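Local coordinates for Bpsl2520 (PDB 6F03), which is of unknown molecular function but is a secreted, mostly helical antigen of the melioidosis bacterium Burkholderia pseudomallei and belongs to the DUF2059 family, at residues 57-62 with 127-132; 43-48 with 140-145. All blocks are in the same frame, centred on the assembly; numbering follows the deposited sequence.

Interaction 1: 57-62 with 127-132; sequences KLVSAI and QAQYDA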
loop_
_atom_site.group_PDB
_atom_site.type_symbol
_atom_site.label_atom_id
_atom_site.label_comp_id
_atom_site.label_asym_id
_atom_site.label_seq_id
_atom_site.Cartn_x
_atom_site.Cartn_y
_atom_site.Cartn_z
ATOM N N LYS B 57 6.406 7.772 16.531
ATOM C CA LYS B 57 6.517 6.434 15.979
ATOM C C LYS B 57 5.906 6.381 14.583
ATOM O O LYS B 57 6.475 5.769 13.670
ATOM C CB LYS B 57 5.845 5.451 16.929
ATOM C CG LYS B 57 5.930 4.017 16.539
ATOM C CD LYS B 57 5.018 3.231 17.448
ATOM C CE LYS B 57 5.308 1.770 17.348
ATOM N NZ LYS B 57 6.677 1.620 17.829
ATOM N N LEU B 58 4.765 7.057 14.383
ATOM C CA LEU B 58 4.137 7.065 13.060
ATOM C C LEU B 58 4.996 7.795 12.022
ATOM O O LEU B 58 5.084 7.362 10.870
ATOM C CB LEU B 58 2.748 7.708 13.136
ATOM C CG LEU B 58 1.768 7.157 14.174
ATOM C CD1 LEU B 58 0.454 7.972 14.186
ATOM C CD2 LEU B 58 1.499 5.675 13.968
ATOM N N VAL B 59 5.607 8.919 12.395
ATOM C CA VAL B 59 6.530 9.588 11.492
ATOM C C VAL B 59 7.651 8.633 11.088
ATOM O O VAL B 59 7.998 8.517 9.910
ATOM C CB VAL B 59 7.087 10.872 12.135
ATOM C CG1 VAL B 59 8.320 11.385 11.324
ATOM C CG2 VAL B 59 5.996 11.945 12.198
ATOM N N SER B 60 8.220 7.925 12.066
ATOM C CA SER B 60 9.310 6.997 11.787
ATOM C C SER B 60 8.902 5.973 10.729
ATOM O O SER B 60 9.677 5.673 9.807
ATOM C CB SER B 60 9.750 6.324 13.092
ATOM O OG SER B 60 10.652 5.277 12.838
ATOM N N ALA B 61 7.662 5.472 10.807
ATOM C CA ALA B 61 7.203 4.493 9.824
ATOM C C ALA B 61 6.999 5.113 8.447
ATOM O O ALA B 61 7.111 4.419 7.435
ATOM C CB ALA B 61 5.902 3.843 10.284
ATOM N N ILE B 62 6.625 6.386 8.390
ATOM C CA ILE B 62 6.465 7.048 7.104
ATOM C C ILE B 62 7.820 7.295 6.464
ATOM O O ILE B 62 7.979 7.144 5.251
ATOM C CB ILE B 62 5.681 8.357 7.272
ATOM C CG1 ILE B 62 4.277 8.068 7.790
ATOM C CG2 ILE B 62 5.660 9.135 5.957
ATOM C CD1 ILE B 62 3.535 9.303 8.198
ATOM N N GLN B 127 4.565 18.750 11.419
ATOM C CA GLN B 127 3.655 19.803 10.976
ATOM C C GLN B 127 2.542 19.242 10.089
ATOM O O GLN B 127 1.394 19.687 10.170
ATOM C CB GLN B 127 4.415 20.906 10.244
ATOM C CG GLN B 127 3.505 22.012 9.729
ATOM C CD GLN B 127 2.931 22.865 10.853
ATOM O OE1 GLN B 127 1.716 22.844 11.118
ATOM N NE2 GLN B 127 3.801 23.635 11.516
ATOM N N ALA B 128 2.855 18.261 9.243
ATOM C CA ALA B 128 1.811 17.676 8.407
ATOM C C ALA B 128 0.750 16.963 9.246
ATOM O O ALA B 128 -0.438 17.003 8.914
ATOM C CB ALA B 128 2.426 16.718 7.382
ATOM N N GLN B 129 1.146 16.328 10.353
ATOM C CA GLN B 129 0.149 15.691 11.214
ATOM C C GLN B 129 -0.750 16.724 11.882
ATOM O O GLN B 129 -1.977 16.551 11.922
ATOM C CB GLN B 129 0.835 14.804 12.261
ATOM C CG GLN B 129 1.497 13.549 11.677
ATOM C CD GLN B 129 2.375 12.803 12.700
ATOM O OE1 GLN B 129 3.090 13.425 13.495
ATOM N NE2 GLN B 129 2.300 11.466 12.689
ATOM N N TYR B 130 -0.176 17.816 12.402
ATOM C CA TYR B 130 -1.023 18.873 12.953
ATOM C C TYR B 130 -2.040 19.335 11.922
ATOM O O TYR B 130 -3.245 19.421 12.208
ATOM C CB TYR B 130 -0.186 20.075 13.411
ATOM C CG TYR B 130 0.327 19.999 14.828
ATOM C CD1 TYR B 130 1.531 19.340 15.133
ATOM C CD2 TYR B 130 -0.384 20.585 15.869
ATOM C CE1 TYR B 130 2.008 19.268 16.451
ATOM C CE2 TYR B 130 0.070 20.517 17.184
ATOM C CZ TYR B 130 1.261 19.858 17.470
ATOM O OH TYR B 130 1.697 19.805 18.777
ATOM N N ASP B 131 -1.557 19.657 10.715
ATOM C CA ASP B 131 -2.423 20.200 9.668
ATOM C C ASP B 131 -3.500 19.197 9.271
ATOM O O ASP B 131 -4.679 19.559 9.134
ATOM C CB ASP B 131 -1.582 20.615 8.453
ATOM C CG ASP B 131 -0.699 21.841 8.736
ATOM O OD1 ASP B 131 -1.021 22.598 9.687
ATOM O OD2 ASP B 131 0.332 22.034 8.023
ATOM N N ALA B 132 -3.133 17.920 9.124
ATOM C CA ALA B 132 -4.149 16.936 8.759
ATOM C C ALA B 132 -5.235 16.817 9.841
ATOM O O ALA B 132 -6.430 16.751 9.523
ATOM C CB ALA B 132 -3.499 15.578 8.504
#
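A buried helix-to-helix contact of an all-helical fold joins the beginning of the long helix 55-84 to the middle of helix 119-136, and a single glutamine makes the crossing. Gln129 reaches from segment 127-132 to Leu58 and Val59 on segment 57-62. The backbones stay well apart, with the nearest pair of alpha carbons, those of Val59 and Gln129, separated by 8.8 Å, so the gap between these segments is spanned by a long side chain. Gln129 supplies it: CG lies beside the backbone N (chi1 -69°), and beyond it the chain runs extended, carrying the amide to the partner helix.

Val59 sets a methyl on one face of that amide, offset beyond its oxygen-nitrogen side. Its CG2 stands 3.5 Å from Gln129 OE1 and 3.8 Å from both CD and NE2 of Gln129. The methyl that touches is the one beside the backbone N of Val59, the other branch being turned anti to that N. Leu58 meets the amide differently: its CB is 3.8 Å from Gln129 NE2 and continues nearly straight on from the CD-NE2 bond, so the touch is with the nitrogen end of the group. These are van der Waals contacts, and the buried surface is small, 117 Å². A branched valine suits the seat because its branch point puts one methyl against the face of the amide, while glutamine combines reach with a flat end that one residue can meet on a face and another at its nitrogen.

Around the pair, Gln129 also packs on Leu50 of helix 40-52, and Leu58 on Ile53 in the turn that leads into helix 55-84. Val168 of the second subunit lies against Ile62, Ala128, Gln129 and Ala132, placing the two helices beside the dimer interface.

Interaction 2: 43-48 with 140-145; sequences KAAIKD and SEIKDL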
loop_
_atom_site.group_PDB
_atom_site.type_symbol
_atom_site.label_atom_id
_atom_site.label_comp_id
_atom_site.label_asym_id
_atom_site.label_seq_id
_atom_site.Cartn_x
_atom_site.Cartn_y
_atom_site.Cartn_z
ATOM N N LYS B 43 -4.579 23.912 18.675
ATOM C CA LYS B 43 -3.205 23.424 18.623
ATOM C C LYS B 43 -2.851 22.637 19.883
ATOM O O LYS B 43 -2.303 21.530 19.808
ATOM C CB LYS B 43 -2.234 24.589 18.425
ATOM C CG LYS B 43 -0.765 24.152 18.254
ATOM C CD LYS B 43 0.184 25.339 18.050
ATOM C CE LYS B 43 1.660 24.917 18.111
ATOM N NZ LYS B 43 2.100 23.983 17.037
ATOM N N ALA B 44 -3.164 23.195 21.055
ATOM C CA ALA B 44 -2.842 22.502 22.297
ATOM C C ALA B 44 -3.593 21.185 22.412
ATOM O O ALA B 44 -3.067 20.217 22.959
ATOM C CB ALA B 44 -3.146 23.401 23.497
ATOM N N ALA B 45 -4.815 21.115 21.892
ATOM C CA ALA B 45 -5.536 19.846 21.935
ATOM C C ALA B 45 -4.879 18.821 21.022
ATOM O O ALA B 45 -4.714 17.652 21.396
ATOM C CB ALA B 45 -7.005 20.064 21.552
ATOM N N ILE B 46 -4.458 19.249 19.832
ATOM C CA ILE B 46 -3.810 18.328 18.913
ATOM C C ILE B 46 -2.482 17.853 19.478
ATOM O O ILE B 46 -2.115 16.676 19.339
ATOM C CB ILE B 46 -3.650 18.970 17.529
ATOM C CG1 ILE B 46 -5.025 19.104 16.869
ATOM C CG2 ILE B 46 -2.707 18.144 16.701
ATOM C CD1 ILE B 46 -5.064 20.015 15.619
ATOM N N LYS B 47 -1.732 18.750 20.107
ATOM C CA LYS B 47 -0.484 18.321 20.721
ATOM C C LYS B 47 -0.722 17.183 21.718
ATOM O O LYS B 47 0.047 16.217 21.754
ATOM C CB LYS B 47 0.207 19.518 21.380
ATOM C CG LYS B 47 1.504 19.181 22.103
ATOM C CD LYS B 47 2.016 20.406 22.823
ATOM C CE LYS B 47 3.261 20.113 23.622
ATOM N NZ LYS B 47 3.350 21.067 24.769
ATOM N N ASP B 48 -1.774 17.278 22.542
ATOM C CA ASP B 48 -2.087 16.169 23.443
ATOM C C ASP B 48 -2.530 14.919 22.682
ATOM O O ASP B 48 -2.170 13.799 23.065
ATOM C CB ASP B 48 -3.135 16.583 24.470
ATOM C CG ASP B 48 -2.556 17.488 25.552
ATOM O OD1 ASP B 48 -1.308 17.600 25.624
ATOM O OD2 ASP B 48 -3.338 18.061 26.346
ATOM N N SER B 140 -13.339 19.954 19.631
ATOM C CA SER B 140 -14.019 19.071 20.565
ATOM C C SER B 140 -13.872 17.607 20.151
ATOM O O SER B 140 -13.774 16.724 21.013
ATOM C CB SER B 140 -15.493 19.486 20.682
ATOM O OG SER B 140 -16.225 18.588 21.490
ATOM N N GLU B 141 -13.832 17.326 18.848
ATOM C CA GLU B 141 -13.613 15.947 18.415
ATOM C C GLU B 141 -12.193 15.488 18.731
ATOM O O GLU B 141 -11.971 14.332 19.106
ATOM C CB GLU B 141 -13.902 15.802 16.923
ATOM C CG GLU B 141 -15.389 15.914 16.564
ATOM C CD GLU B 141 -15.637 16.191 15.077
ATOM O OE1 GLU B 141 -14.676 16.560 14.362
ATOM O OE2 GLU B 141 -16.792 16.042 14.623
ATOM N N ILE B 142 -11.221 16.378 18.580
ATOM C CA ILE B 142 -9.852 16.044 18.962
ATOM C C ILE B 142 -9.772 15.700 20.447
ATOM O O ILE B 142 -9.026 14.796 20.854
ATOM C CB ILE B 142 -8.904 17.186 18.551
ATOM C CG1 ILE B 142 -8.837 17.241 17.021
ATOM C CG2 ILE B 142 -7.529 17.007 19.156
ATOM C CD1 ILE B 142 -8.354 18.561 16.465
ATOM N N LYS B 143 -10.511 16.428 21.288
ATOM C CA LYS B 143 -10.488 16.110 22.713
ATOM C C LYS B 143 -11.162 14.770 23.004
ATOM O O LYS B 143 -10.647 13.977 23.805
ATOM C CB LYS B 143 -11.124 17.238 23.523
ATOM C CG LYS B 143 -10.289 18.516 23.537
ATOM C CD LYS B 143 -10.933 19.561 24.459
ATOM C CE LYS B 143 -10.122 20.844 24.504
ATOM N NZ LYS B 143 -10.868 21.930 25.198
ATOM N N ASP B 144 -12.307 14.489 22.366
ATOM C CA ASP B 144 -12.922 13.168 22.517
ATOM C C ASP B 144 -11.945 12.064 22.109
ATOM O O ASP B 144 -11.858 11.034 22.781
ATOM C CB ASP B 144 -14.193 13.033 21.678
ATOM C CG ASP B 144 -15.345 13.930 22.153
ATOM O OD1 ASP B 144 -15.296 14.440 23.288
ATOM O OD2 ASP B 144 -16.296 14.117 21.354
ATOM N N LEU B 145 -11.253 12.239 20.965
ATOM C CA LEU B 145 -10.306 11.229 20.506
ATOM C C LEU B 145 -9.229 10.971 21.544
ATOM O O LEU B 145 -8.842 9.823 21.776
ATOM C CB LEU B 145 -9.634 11.663 19.194
ATOM C CG LEU B 145 -10.504 11.479 17.970
ATOM C CD1 LEU B 145 -9.791 12.027 16.748
ATOM C CD2 LEU B 145 -10.787 9.992 17.836
#
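Close apolar packing of two nearly parallel helices joins segment 43-48, on the first helix of the model (40-52), to segment 140-145 on the short helix 139-150. The axes approach to 9.0 Å and differ in direction by 22°, a spacing helped by Ala45, whose single methyl adds little bulk between them. Ile142 does most of the work from the other side. Its CG2, anti to the backbone N, comes to 3.9 Å from Ala45 CB and also lies 3.7 Å from Ala45 O, resting against the backbone as well as the methyl.

The other branch of Ile142 leaves beside the backbone N (chi1 -68°) and runs on to CD1, which meets Ile46. Ile142 CD1 is 3.4 Å from Ile46 CG1, tighter than usual for two carbons, and 3.7 Å from Ile46 CD1. A beta-branched residue is apt here, since its two arms serve two neighbours at once. Lys143 closes the margin with its aliphatic part: its CG is 4.1 Å from Ala45 CB, and the extended chain carries the ammonium away from Ala45, on the exposed margin of the contact.

Nearby, Ile142 packs on Lys42 and Leu49 of helix 40-52 and on Tyr137 in the preceding loop, while Ile46 turns also to Ala134 of helix 119-136. Helix 139-150 faces the second subunit, where Glu141 forms a salt bridge with Lys156 of that chain.

In the fold
Interaction 1 and interaction 2 have centres about 15 Å apart on the same side of the chain's centre, and helix 40-52 connects them. Interaction 1 is nested within the loop that interaction 2 closes: helices 40-52 and 55-84 follow each other, as do 119-136 and 139-150. The bridge is Tyr130, next to Gln129 in sequence. Its ring lies against segment 43-48, with CD2 3.5 Å from Ile46 CG2 and CE2 3.7 Å from Lys43 O, and Lys43 adds a cation-pi interaction. Tyr130, and Gln129 through Leu50, thus bring helix 40-52 against helix 119-136, while interaction 2 joins it to helix 139-150; residues of both contacts touch the second subunit.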